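Long-range contact in outer membrane protein OMP121 (Bacteroides thetaiotaomicron, PDB 5FQ8), which probably imports nutrients across the outer membrane as a TonB-dependent receptor, a calcium-binding beta-barrel with an internal plug domain: residues Gly479-Glu493 against Ile513-Phe527. Sequence-based numbering, arbitrary orientation.
Sequences GFNGNERKVSYQYSE and IVEQHMELRRLMGVF. With KR0 (3-decanoyloxypropyl decanoate), chain K.
Gly-479 to Glu-493 and Ile-513 to Phe-527 run antiparallel (178°) as neighbouring strands of the transmembrane beta-barrel of a TonB-dependent receptor, hydrogen-bonded at alternate pairs from Gly-479/Phe-527 to Glu-493/Ile-513. Side chains alternate between two faces. On that of the bound 3-decanoyloxypropyl decanoate, Arg-522 donates in its guanidinium plane to Glu-484 OE2, NE on the anti side and NH2 from above the carboxylate plane, both at 3.0 Å; NH1 bonds to the backbone of another protein's chain. A leucine in place of Arg-522 would probably leave the Glu-484 carboxylate without its mate beside the lipid. Gly-482 suits this site because a CB would probably crowd the lipid's O1. The other face probably looks into the barrel: Asn-483 meets Arg-156 and Phe-527 meets Leu-152. Here the Arg-485 guanidinium stacks flat on that of Arg-521, planes 23° apart; NE of Arg-485 donates to Asn-483 OD1 (3.1 Å), and Asp-597, salt-bridged to Arg-521, probably offsets the like charges. Side-chain-less Gly-479 sets its CA over the Phe-527 ring face (CH-pi). Tyr-489, CG between backbone N and carbonyl carbon (chi1 67°), barely overlaps the near-parallel His-517 ring; instead His-517 CB covers the tyrosine face, 3.6 Å from its centroid, another CH-pi contact.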
ATOM      1  N   GLY B 479      27.026  15.822  36.380  1.00 42.56           N
ATOM      2  CA  GLY B 479      26.700  15.713  34.975  1.00 34.34           C
ATOM      3  C   GLY B 479      25.258  16.052  34.651  1.00 34.00           C
ATOM      4  O   GLY B 479      24.418  16.244  35.527  1.00 34.21           O
ATOM      5  N   PHE B 480      25.002  16.126  33.357  1.00 33.50           N
ATOM      6  CA  PHE B 480      23.681  16.331  32.793  1.00 33.09           C
ATOM      7  C   PHE B 480      23.507  15.359  31.641  1.00 37.93           C
ATOM      8  O   PHE B 480      24.445  15.123  30.879  1.00 40.23           O
ATOM      9  CB  PHE B 480      23.504  17.762  32.300  1.00 33.42           C
ATOM     10  CG  PHE B 480      22.352  17.942  31.353  1.00 34.73           C
ATOM     11  CD1 PHE B 480      22.523  17.794  29.992  1.00 35.84           C
ATOM     12  CD2 PHE B 480      21.098  18.269  31.825  1.00 34.78           C
ATOM     13  CE1 PHE B 480      21.475  17.946  29.135  1.00 32.10           C
ATOM     14  CE2 PHE B 480      20.048  18.434  30.962  1.00 32.59           C
ATOM     15  CZ  PHE B 480      20.239  18.272  29.620  1.00 32.15           C
ATOM     16  N   ASN B 481      22.310  14.804  31.503  1.00 39.74           N
ATOM     17  CA  ASN B 481      22.012  13.916  30.390  1.00 36.89           C
ATOM     18  C   ASN B 481      20.801  14.436  29.627  1.00 38.55           C
ATOM     19  O   ASN B 481      19.877  14.992  30.222  1.00 40.58           O
ATOM     20  CB  ASN B 481      21.769  12.489  30.871  1.00 33.30           C
ATOM     21  CG  ASN B 481      21.671  11.509  29.732  1.00 36.10           C
ATOM     22  OD1 ASN B 481      20.933  10.532  29.791  1.00 43.68           O
ATOM     23  ND2 ASN B 481      22.405  11.777  28.674  1.00 36.04           N
ATOM     24  N   GLY B 482      20.819  14.267  28.310  1.00 32.80           N
ATOM     25  CA  GLY B 482      19.674  14.596  27.494  1.00 30.12           C
ATOM     26  C   GLY B 482      19.496  13.582  26.391  1.00 29.47           C
ATOM     27  O   GLY B 482      20.408  13.362  25.593  1.00 39.04           O
ATOM     28  N   ASN B 483      18.333  12.955  26.336  1.00 29.07           N
ATOM     29  CA  ASN B 483      18.096  11.844  25.431  1.00 28.47           C
ATOM     30  C   ASN B 483      16.877  12.123  24.557  1.00 28.19           C
ATOM     31  O   ASN B 483      15.900  12.716  25.014  1.00 30.20           O
ATOM     32  CB  ASN B 483      17.903  10.562  26.221  1.00 28.25           C
ATOM     33  CG  ASN B 483      17.976   9.339  25.359  1.00 27.71           C
ATOM     34  OD1 ASN B 483      16.991   8.625  25.175  1.00 27.34           O
ATOM     35  ND2 ASN B 483      19.148   9.089  24.809  1.00 27.69           N
ATOM     36  N   GLU B 484      16.936  11.686  23.303  1.00 29.11           N
ATOM     37  CA  GLU B 484      15.830  11.849  22.373  1.00 28.77           C
ATOM     38  C   GLU B 484      15.836  10.657  21.434  1.00 27.87           C
ATOM     39  O   GLU B 484      16.778  10.483  20.671  1.00 27.66           O
ATOM     40  CB  GLU B 484      15.958  13.154  21.599  1.00 31.00           C
ATOM     41  CG  GLU B 484      14.710  13.524  20.819  1.00 33.74           C
ATOM     42  CD  GLU B 484      14.940  14.607  19.800  1.00 34.71           C
ATOM     43  OE1 GLU B 484      15.439  14.300  18.700  1.00 27.67           O
ATOM     44  OE2 GLU B 484      14.624  15.772  20.102  1.00 35.18           O
ATOM     45  N   ARG B 485      14.793   9.846  21.474  1.00 26.66           N
ATOM     46  CA  ARG B 485      14.715   8.653  20.642  1.00 29.62           C
ATOM     47  C   ARG B 485      13.472   8.743  19.770  1.00 31.79           C
ATOM     48  O   ARG B 485      12.394   9.081  20.260  1.00 33.79           O
ATOM     49  CB  ARG B 485      14.708   7.384  21.503  1.00 26.00           C
ATOM     50  CG  ARG B 485      16.021   7.135  22.222  1.00 26.22           C
ATOM     51  CD  ARG B 485      16.036   5.831  22.983  1.00 38.52           C
ATOM     52  NE  ARG B 485      15.526   6.002  24.332  1.00 28.63           N
ATOM     53  CZ  ARG B 485      15.084   5.005  25.071  1.00 30.19           C
ATOM     54  NH1 ARG B 485      15.100   3.789  24.573  1.00 39.37           N
ATOM     55  NH2 ARG B 485      14.632   5.221  26.288  1.00 26.50           N
ATOM     56  N   LYS B 486      13.624   8.455  18.484  1.00 26.70           N
ATOM     57  CA  LYS B 486      12.540   8.616  17.531  1.00 25.53           C
ATOM     58  C   LYS B 486      12.555   7.461  16.553  1.00 25.13           C
ATOM     59  O   LYS B 486      13.609   7.060  16.070  1.00 25.08           O
ATOM     60  CB  LYS B 486      12.654   9.944  16.779  1.00 25.82           C
ATOM     61  CG  LYS B 486      11.578  10.218  15.745  1.00 25.71           C
ATOM     62  CD  LYS B 486      11.846  11.521  15.023  1.00 26.05           C
ATOM     63  CE  LYS B 486      10.742  11.865  14.050  1.00 27.95           C
ATOM     64  NZ  LYS B 486      11.045  13.048  13.204  1.00 28.89           N
ATOM     65  N   VAL B 487      11.389   6.917  16.272  1.00 24.89           N
ATOM     66  CA  VAL B 487      11.251   5.916  15.229  1.00 24.55           C
ATOM     67  C   VAL B 487      10.022   6.285  14.426  1.00 24.50           C
ATOM     68  O   VAL B 487       9.060   6.829  14.970  1.00 24.63           O
ATOM     69  CB  VAL B 487      11.163   4.493  15.818  1.00 24.28           C
ATOM     70  CG1 VAL B 487      10.140   4.440  16.894  1.00 24.32           C
ATOM     71  CG2 VAL B 487      10.844   3.488  14.761  1.00 23.96           C
ATOM     72  N   SER B 488      10.083   6.059  13.120  1.00 24.37           N
ATOM     73  CA  SER B 488       8.913   6.201  12.278  1.00 24.31           C
ATOM     74  C   SER B 488       9.057   5.225  11.130  1.00 24.06           C
ATOM     75  O   SER B 488      10.144   4.733  10.856  1.00 23.99           O
ATOM     76  CB  SER B 488       8.738   7.638  11.780  1.00 24.63           C
ATOM     77  OG  SER B 488       9.511   7.931  10.629  1.00 24.70           O
ATOM     78  N   TYR B 489       7.946   4.906  10.487  1.00 23.94           N
ATOM     79  CA  TYR B 489       8.023   4.091   9.288  1.00 29.26           C
ATOM     80  C   TYR B 489       6.853   4.422   8.387  1.00 23.82           C
ATOM     81  O   TYR B 489       5.950   5.160   8.761  1.00 23.97           O
ATOM     82  CB  TYR B 489       8.066   2.585   9.595  1.00 27.59           C
ATOM     83  CG  TYR B 489       6.813   1.998  10.200  1.00 25.61           C
ATOM     84  CD1 TYR B 489       5.705   1.720   9.424  1.00 25.58           C
ATOM     85  CD2 TYR B 489       6.758   1.689  11.540  1.00 23.32           C
ATOM     86  CE1 TYR B 489       4.581   1.188   9.967  1.00 23.21           C
ATOM     87  CE2 TYR B 489       5.632   1.151  12.090  1.00 23.25           C
ATOM     88  CZ  TYR B 489       4.547   0.903  11.298  1.00 23.19           C
ATOM     89  OH  TYR B 489       3.419   0.360  11.848  1.00 23.15           O
ATOM     90  N   GLN B 490       6.898   3.861   7.186  1.00 23.74           N
ATOM     91  CA  GLN B 490       5.845   4.017   6.197  1.00 23.80           C
ATOM     92  C   GLN B 490       5.634   2.678   5.523  1.00 23.58           C
ATOM     93  O   GLN B 490       6.537   2.163   4.870  1.00 23.53           O
ATOM     94  CB  GLN B 490       6.196   5.086   5.166  1.00 24.08           C
ATOM     95  CG  GLN B 490       5.059   5.379   4.229  1.00 24.21           C
ATOM     96  CD  GLN B 490       5.495   6.112   3.019  1.00 24.48           C
ATOM     97  OE1 GLN B 490       6.670   6.217   2.752  1.00 26.56           O
ATOM     98  NE2 GLN B 490       4.552   6.639   2.276  1.00 24.68           N
ATOM     99  N   TYR B 491       4.443   2.128   5.656  1.00 33.64           N
ATOM    100  CA  TYR B 491       4.146   0.813   5.127  1.00 28.56           C
ATOM    101  C   TYR B 491       3.161   0.915   3.976  1.00 23.42           C
ATOM    102  O   TYR B 491       2.326   1.812   3.938  1.00 23.61           O
ATOM    103  CB  TYR B 491       3.578  -0.071   6.227  1.00 31.09           C
ATOM    104  CG  TYR B 491       3.203  -1.450   5.776  1.00 32.12           C
ATOM    105  CD1 TYR B 491       4.166  -2.423   5.583  1.00 26.99           C
ATOM    106  CD2 TYR B 491       1.883  -1.784   5.554  1.00 28.13           C
ATOM    107  CE1 TYR B 491       3.828  -3.680   5.178  1.00 25.38           C
ATOM    108  CE2 TYR B 491       1.538  -3.042   5.151  1.00 25.14           C
ATOM    109  CZ  TYR B 491       2.517  -3.986   4.969  1.00 23.88           C
ATOM    110  OH  TYR B 491       2.187  -5.248   4.565  1.00 27.10           O
ATOM    111  N   SER B 492       3.262  -0.006   3.031  1.00 25.20           N
ATOM    112  CA  SER B 492       2.297  -0.017   1.949  1.00 23.50           C
ATOM    113  C   SER B 492       2.268  -1.404   1.315  1.00 31.14           C
ATOM    114  O   SER B 492       3.315  -1.994   1.059  1.00 26.01           O
ATOM    115  CB  SER B 492       2.617   1.085   0.934  1.00 23.78           C
ATOM    116  OG  SER B 492       3.364   0.599  -0.147  1.00 25.34           O
ATOM    117  N   GLU B 493       1.056  -1.912   1.069  1.00 23.40           N
ATOM    118  CA  GLU B 493       0.804  -3.299   0.707  1.00 23.30           C
ATOM    119  C   GLU B 493      -0.211  -3.350  -0.411  1.00 23.52           C
ATOM    120  O   GLU B 493      -1.151  -2.564  -0.410  1.00 32.47           O
ATOM    121  CB  GLU B 493       0.268  -4.062   1.924  1.00 23.11           C
ATOM    122  CG  GLU B 493      -0.058  -5.511   1.732  1.00 23.02           C
ATOM    123  CD  GLU B 493      -0.797  -6.075   2.918  1.00 22.91           C
ATOM    124  OE1 GLU B 493      -0.669  -5.516   4.019  1.00 22.85           O
ATOM    125  OE2 GLU B 493      -1.525  -7.070   2.756  1.00 22.93           O
ATOM    126  N   ILE B 513      -3.192  -1.079   0.669  1.00 23.93           N
ATOM    127  CA  ILE B 513      -3.251  -0.864   2.105  1.00 23.80           C
ATOM    128  C   ILE B 513      -2.048  -0.032   2.509  1.00 23.75           C
ATOM    129  O   ILE B 513      -0.913  -0.407   2.217  1.00 23.62           O
ATOM    130  CB  ILE B 513      -3.287  -2.208   2.849  1.00 23.55           C
ATOM    131  CG1 ILE B 513      -4.370  -3.089   2.256  1.00 23.64           C
ATOM    132  CG2 ILE B 513      -3.533  -2.003   4.312  1.00 23.49           C
ATOM    133  CD1 ILE B 513      -4.326  -4.466   2.774  1.00 23.44           C
ATOM    134  N   VAL B 514      -2.281   1.095   3.167  1.00 23.89           N
ATOM    135  CA  VAL B 514      -1.189   1.937   3.639  1.00 25.23           C
ATOM    136  C   VAL B 514      -1.263   2.092   5.153  1.00 23.81           C
ATOM    137  O   VAL B 514      -2.354   2.156   5.728  1.00 23.90           O
ATOM    138  CB  VAL B 514      -1.189   3.326   2.950  1.00 24.20           C
ATOM    139  CG1 VAL B 514      -1.351   3.169   1.485  1.00 24.33           C
ATOM    140  CG2 VAL B 514      -2.257   4.198   3.493  1.00 24.42           C
ATOM    141  N   GLU B 515      -0.094   2.167   5.792  1.00 24.90           N
ATOM    142  CA  GLU B 515       0.033   2.443   7.217  1.00 23.68           C
ATOM    143  C   GLU B 515       1.246   3.317   7.484  1.00 23.75           C
ATOM    144  O   GLU B 515       2.281   3.175   6.838  1.00 23.69           O
ATOM    145  CB  GLU B 515       0.154   1.159   8.036  1.00 43.43           C
ATOM    146  CG  GLU B 515      -1.084   0.296   8.043  1.00 44.09           C
ATOM    147  CD  GLU B 515      -0.858  -1.051   8.679  1.00 51.73           C
ATOM    148  OE1 GLU B 515      -0.059  -1.127   9.641  1.00 56.64           O
ATOM    149  OE2 GLU B 515      -1.476  -2.034   8.208  1.00 54.51           O
ATOM    150  N   GLN B 516       1.119   4.189   8.469  1.00 23.91           N
ATOM    151  CA  GLN B 516       2.158   5.137   8.841  1.00 24.05           C
ATOM    152  C   GLN B 516       2.264   5.160  10.355  1.00 24.06           C
ATOM    153  O   GLN B 516       1.251   5.027  11.043  1.00 36.41           O
ATOM    154  CB  GLN B 516       1.811   6.519   8.279  1.00 24.39           C
ATOM    155  CG  GLN B 516       2.391   7.700   8.999  1.00 24.63           C
ATOM    156  CD  GLN B 516       1.665   8.974   8.655  1.00 49.82           C
ATOM    157  OE1 GLN B 516       0.462   8.968   8.407  1.00 25.07           O
ATOM    158  NE2 GLN B 516       2.391  10.079   8.627  1.00 39.64           N
ATOM    159  N   HIS B 517       3.478   5.314  10.881  1.00 25.07           N
ATOM    160  CA  HIS B 517       3.671   5.256  12.330  1.00 29.76           C
ATOM    161  C   HIS B 517       4.894   6.059  12.753  1.00 24.26           C
ATOM    162  O   HIS B 517       5.868   6.141  12.015  1.00 24.23           O
ATOM    163  CB  HIS B 517       3.821   3.810  12.799  1.00 35.08           C
ATOM    164  CG  HIS B 517       3.926   3.667  14.277  1.00 30.89           C
ATOM    165  ND1 HIS B 517       2.823   3.645  15.098  1.00 32.71           N
ATOM    166  CD2 HIS B 517       5.001   3.554  15.088  1.00 27.86           C
ATOM    167  CE1 HIS B 517       3.213   3.516  16.353  1.00 28.84           C
ATOM    168  NE2 HIS B 517       4.530   3.460  16.375  1.00 28.11           N
ATOM    169  N   MET B 518       4.840   6.629  13.956  1.00 24.46           N
ATOM    170  CA  MET B 518       5.948   7.404  14.494  1.00 24.68           C
ATOM    171  C   MET B 518       5.847   7.498  16.008  1.00 24.84           C
ATOM    172  O   MET B 518       4.771   7.768  16.529  1.00 27.13           O
ATOM    173  CB  MET B 518       5.975   8.820  13.920  1.00 33.95           C
ATOM    174  CG  MET B 518       6.900   9.724  14.707  1.00 31.30           C
ATOM    175  SD  MET B 518       6.290  11.369  14.926  1.00 37.31           S
ATOM    176  CE  MET B 518       7.167  11.872  16.379  1.00 38.53           C
ATOM    177  N   GLU B 519       6.973   7.321  16.709  1.00 24.87           N
ATOM    178  CA  GLU B 519       7.051   7.555  18.147  1.00 25.10           C
ATOM    179  C   GLU B 519       8.199   8.496  18.473  1.00 25.40           C
ATOM    180  O   GLU B 519       9.209   8.526  17.776  1.00 25.35           O
ATOM    181  CB  GLU B 519       7.274   6.278  18.939  1.00 24.90           C
ATOM    182  CG  GLU B 519       6.455   5.112  18.542  1.00 24.58           C
ATOM    183  CD  GLU B 519       6.858   3.901  19.297  1.00 41.29           C
ATOM    184  OE1 GLU B 519       7.977   3.920  19.823  1.00 31.55           O
ATOM    185  OE2 GLU B 519       6.070   2.944  19.389  1.00 35.21           O
ATOM    186  N   LEU B 520       8.057   9.229  19.573  1.00 25.75           N
ATOM    187  CA  LEU B 520       9.089  10.158  20.014  1.00 26.10           C
ATOM    188  C   LEU B 520       9.053  10.266  21.526  1.00 26.39           C
ATOM    189  O   LEU B 520       7.983  10.405  22.114  1.00 26.51           O
ATOM    190  CB  LEU B 520       8.887  11.525  19.385  1.00 26.40           C
ATOM    191  CG  LEU B 520       9.886  12.616  19.716  1.00 26.82           C
ATOM    192  CD1 LEU B 520      11.197  12.263  19.106  1.00 26.69           C
ATOM    193  CD2 LEU B 520       9.410  13.931  19.170  1.00 27.14           C
ATOM    194  N   ARG B 521      10.216  10.204  22.150  1.00 27.53           N
ATOM    195  CA  ARG B 521      10.309  10.253  23.600  1.00 28.17           C
ATOM    196  C   ARG B 521      11.555  11.014  23.987  1.00 28.73           C
ATOM    197  O   ARG B 521      12.577  10.935  23.311  1.00 28.45           O
ATOM    198  CB  ARG B 521      10.359   8.862  24.205  1.00 27.81           C
ATOM    199  CG  ARG B 521      11.515   8.042  23.710  1.00 27.25           C
ATOM    200  CD  ARG B 521      11.454   6.616  24.194  1.00 26.84           C
ATOM    201  NE  ARG B 521      11.422   6.539  25.641  1.00 30.30           N
ATOM    202  CZ  ARG B 521      11.054   5.458  26.304  1.00 26.28           C
ATOM    203  NH1 ARG B 521      10.696   4.378  25.634  1.00 25.86           N
ATOM    204  NH2 ARG B 521      11.039   5.462  27.627  1.00 26.62           N
ATOM    205  N   ARG B 522      11.463  11.751  25.076  1.00 27.67           N
ATOM    206  CA  ARG B 522      12.571  12.571  25.531  1.00 28.11           C
ATOM    207  C   ARG B 522      12.801  12.352  27.015  1.00 34.22           C
ATOM    208  O   ARG B 522      11.886  12.007  27.763  1.00 46.61           O
ATOM    209  CB  ARG B 522      12.326  14.043  25.246  1.00 28.50           C
ATOM    210  CG  ARG B 522      12.413  14.386  23.783  1.00 28.29           C
ATOM    211  CD  ARG B 522      12.296  15.875  23.530  1.00 28.74           C
ATOM    212  NE  ARG B 522      12.471  16.157  22.113  1.00 33.68           N
ATOM    213  CZ  ARG B 522      11.575  16.759  21.343  1.00 28.58           C
ATOM    214  NH1 ARG B 522      10.433  17.177  21.855  1.00 28.76           N
ATOM    215  NH2 ARG B 522      11.840  16.953  20.064  1.00 28.46           N
ATOM    216  N   LEU B 523      14.046  12.547  27.425  1.00 28.70           N
ATOM    217  CA  LEU B 523      14.430  12.385  28.814  1.00 29.07           C
ATOM    218  C   LEU B 523      15.551  13.356  29.118  1.00 29.58           C
ATOM    219  O   LEU B 523      16.429  13.581  28.287  1.00 33.23           O
ATOM    220  CB  LEU B 523      14.885  10.957  29.096  1.00 28.76           C
ATOM    221  CG  LEU B 523      15.378  10.653  30.507  1.00 33.84           C
ATOM    222  CD1 LEU B 523      14.232  10.262  31.393  1.00 34.33           C
ATOM    223  CD2 LEU B 523      16.379   9.554  30.455  1.00 28.94           C
ATOM    224  N   MET B 524      15.510  13.937  30.294  1.00 32.93           N
ATOM    225  CA  MET B 524      16.627  14.719  30.787  1.00 30.67           C
ATOM    226  C   MET B 524      16.920  14.296  32.213  1.00 31.03           C
ATOM    227  O   MET B 524      16.015  13.922  32.962  1.00 31.05           O
ATOM    228  CB  MET B 524      16.335  16.204  30.729  1.00 31.14           C
ATOM    229  CG  MET B 524      16.268  16.749  29.335  1.00 30.91           C
ATOM    230  SD  MET B 524      15.912  18.496  29.350  1.00 31.53           S
ATOM    231  CE  MET B 524      14.221  18.477  29.864  1.00 32.38           C
ATOM    232  N   GLY B 525      18.192  14.345  32.585  1.00 31.34           N
ATOM    233  CA  GLY B 525      18.564  14.034  33.950  1.00 38.44           C
ATOM    234  C   GLY B 525      19.795  14.786  34.400  1.00 38.46           C
ATOM    235  O   GLY B 525      20.577  15.292  33.588  1.00 39.48           O
ATOM    236  N   VAL B 526      19.958  14.852  35.714  1.00 32.93           N
ATOM    237  CA  VAL B 526      21.177  15.352  36.330  1.00 33.55           C
ATOM    238  C   VAL B 526      21.672  14.291  37.298  1.00 33.66           C
ATOM    239  O   VAL B 526      20.866  13.632  37.958  1.00 33.57           O
ATOM    240  CB  VAL B 526      20.935  16.698  37.038  1.00 34.28           C
ATOM    241  CG1 VAL B 526      19.709  16.619  37.904  1.00 34.40           C
ATOM    242  CG2 VAL B 526      22.149  17.087  37.850  1.00 34.98           C
ATOM    243  N   PHE B 527      22.987  14.092  37.359  1.00 33.87           N
ATOM    244  CA  PHE B 527      23.523  13.001  38.158  1.00 33.95           C
ATOM    245  C   PHE B 527      24.841  13.393  38.806  1.00 38.29           C
ATOM    246  O   PHE B 527      25.544  14.294  38.350  1.00 34.91           O
ATOM    247  CB  PHE B 527      23.711  11.726  37.332  1.00 33.25           C
ATOM    248  CG  PHE B 527      24.608  11.901  36.149  1.00 33.02           C
ATOM    249  CD1 PHE B 527      24.103  12.333  34.936  1.00 32.59           C
ATOM    250  CD2 PHE B 527      25.948  11.624  36.242  1.00 35.62           C
ATOM    251  CE1 PHE B 527      24.914  12.489  33.840  1.00 32.42           C
ATOM    252  CE2 PHE B 527      26.762  11.780  35.148  1.00 33.11           C
ATOM    253  CZ  PHE B 527      26.238  12.215  33.940  1.00 32.68           C
TER
HETATM  254  C1  KR0 K1985      17.465  17.212  24.647  1.00 41.70           C
HETATM  255  O1  KR0 K1985      18.596  17.808  25.275  1.00 42.88           O
HETATM  256  C2  KR0 K1985      17.966  15.959  23.961  1.00 41.40           C
HETATM  257  C3  KR0 K1985      17.969  16.126  22.459  1.00 41.26           C
HETATM  258  C4  KR0 K1985      20.768  20.576  19.291  1.00 45.06           C
HETATM  259  O4  KR0 K1985      19.012  16.984  22.009  1.00 42.32           O
HETATM  260  C5  KR0 K1985      18.953  17.427  20.626  1.00 42.33           C
HETATM  261  C6  KR0 K1985      22.105  20.263  19.973  1.00 45.99           C
HETATM  262  C7  KR0 K1985      19.168  19.045  24.767  1.00 47.80           C
HETATM  263  C8  KR0 K1985      23.333  20.771  19.215  1.00 47.18           C
HETATM  264  O8  KR0 K1985      18.010  17.064  19.962  1.00 41.44           O
HETATM  265  C9  KR0 K1985      24.643  20.324  19.875  1.00 48.09           C
HETATM  266  O9  KR0 K1985      18.435  19.965  24.463  1.00 49.82           O
HETATM  267  C10 KR0 K1985      20.012  18.294  19.993  1.00 43.45           C
HETATM  268  C11 KR0 K1985      19.611  19.762  19.882  1.00 43.83           C
HETATM  269  C12 KR0 K1985      20.656  19.210  24.609  1.00 46.55           C
HETATM  270  C13 KR0 K1985      21.062  20.580  25.137  1.00 45.99           C
HETATM  271  C14 KR0 K1985      25.857  21.124  19.389  1.00 57.18           C
HETATM  272  C15 KR0 K1985      27.187  20.463  19.743  1.00 50.38           C
HETATM  273  C16 KR0 K1985      28.367  21.116  19.063  1.00 51.73           C
HETATM  274  C17 KR0 K1985      22.545  20.639  25.488  1.00 47.25           C
HETATM  275  C18 KR0 K1985      23.400  21.279  24.402  1.00 48.06           C
HETATM  276  C19 KR0 K1985      24.875  21.148  24.772  1.00 49.28           C
HETATM  277  C20 KR0 K1985      25.803  22.032  23.944  1.00 50.39           C
HETATM  278  C21 KR0 K1985      27.264  21.793  24.332  1.00 55.16           C
HETATM  279  C22 KR0 K1985      28.178  22.930  23.874  1.00 52.95           C
HETATM  280  C23 KR0 K1985      29.655  22.606  23.978  1.00 54.18           C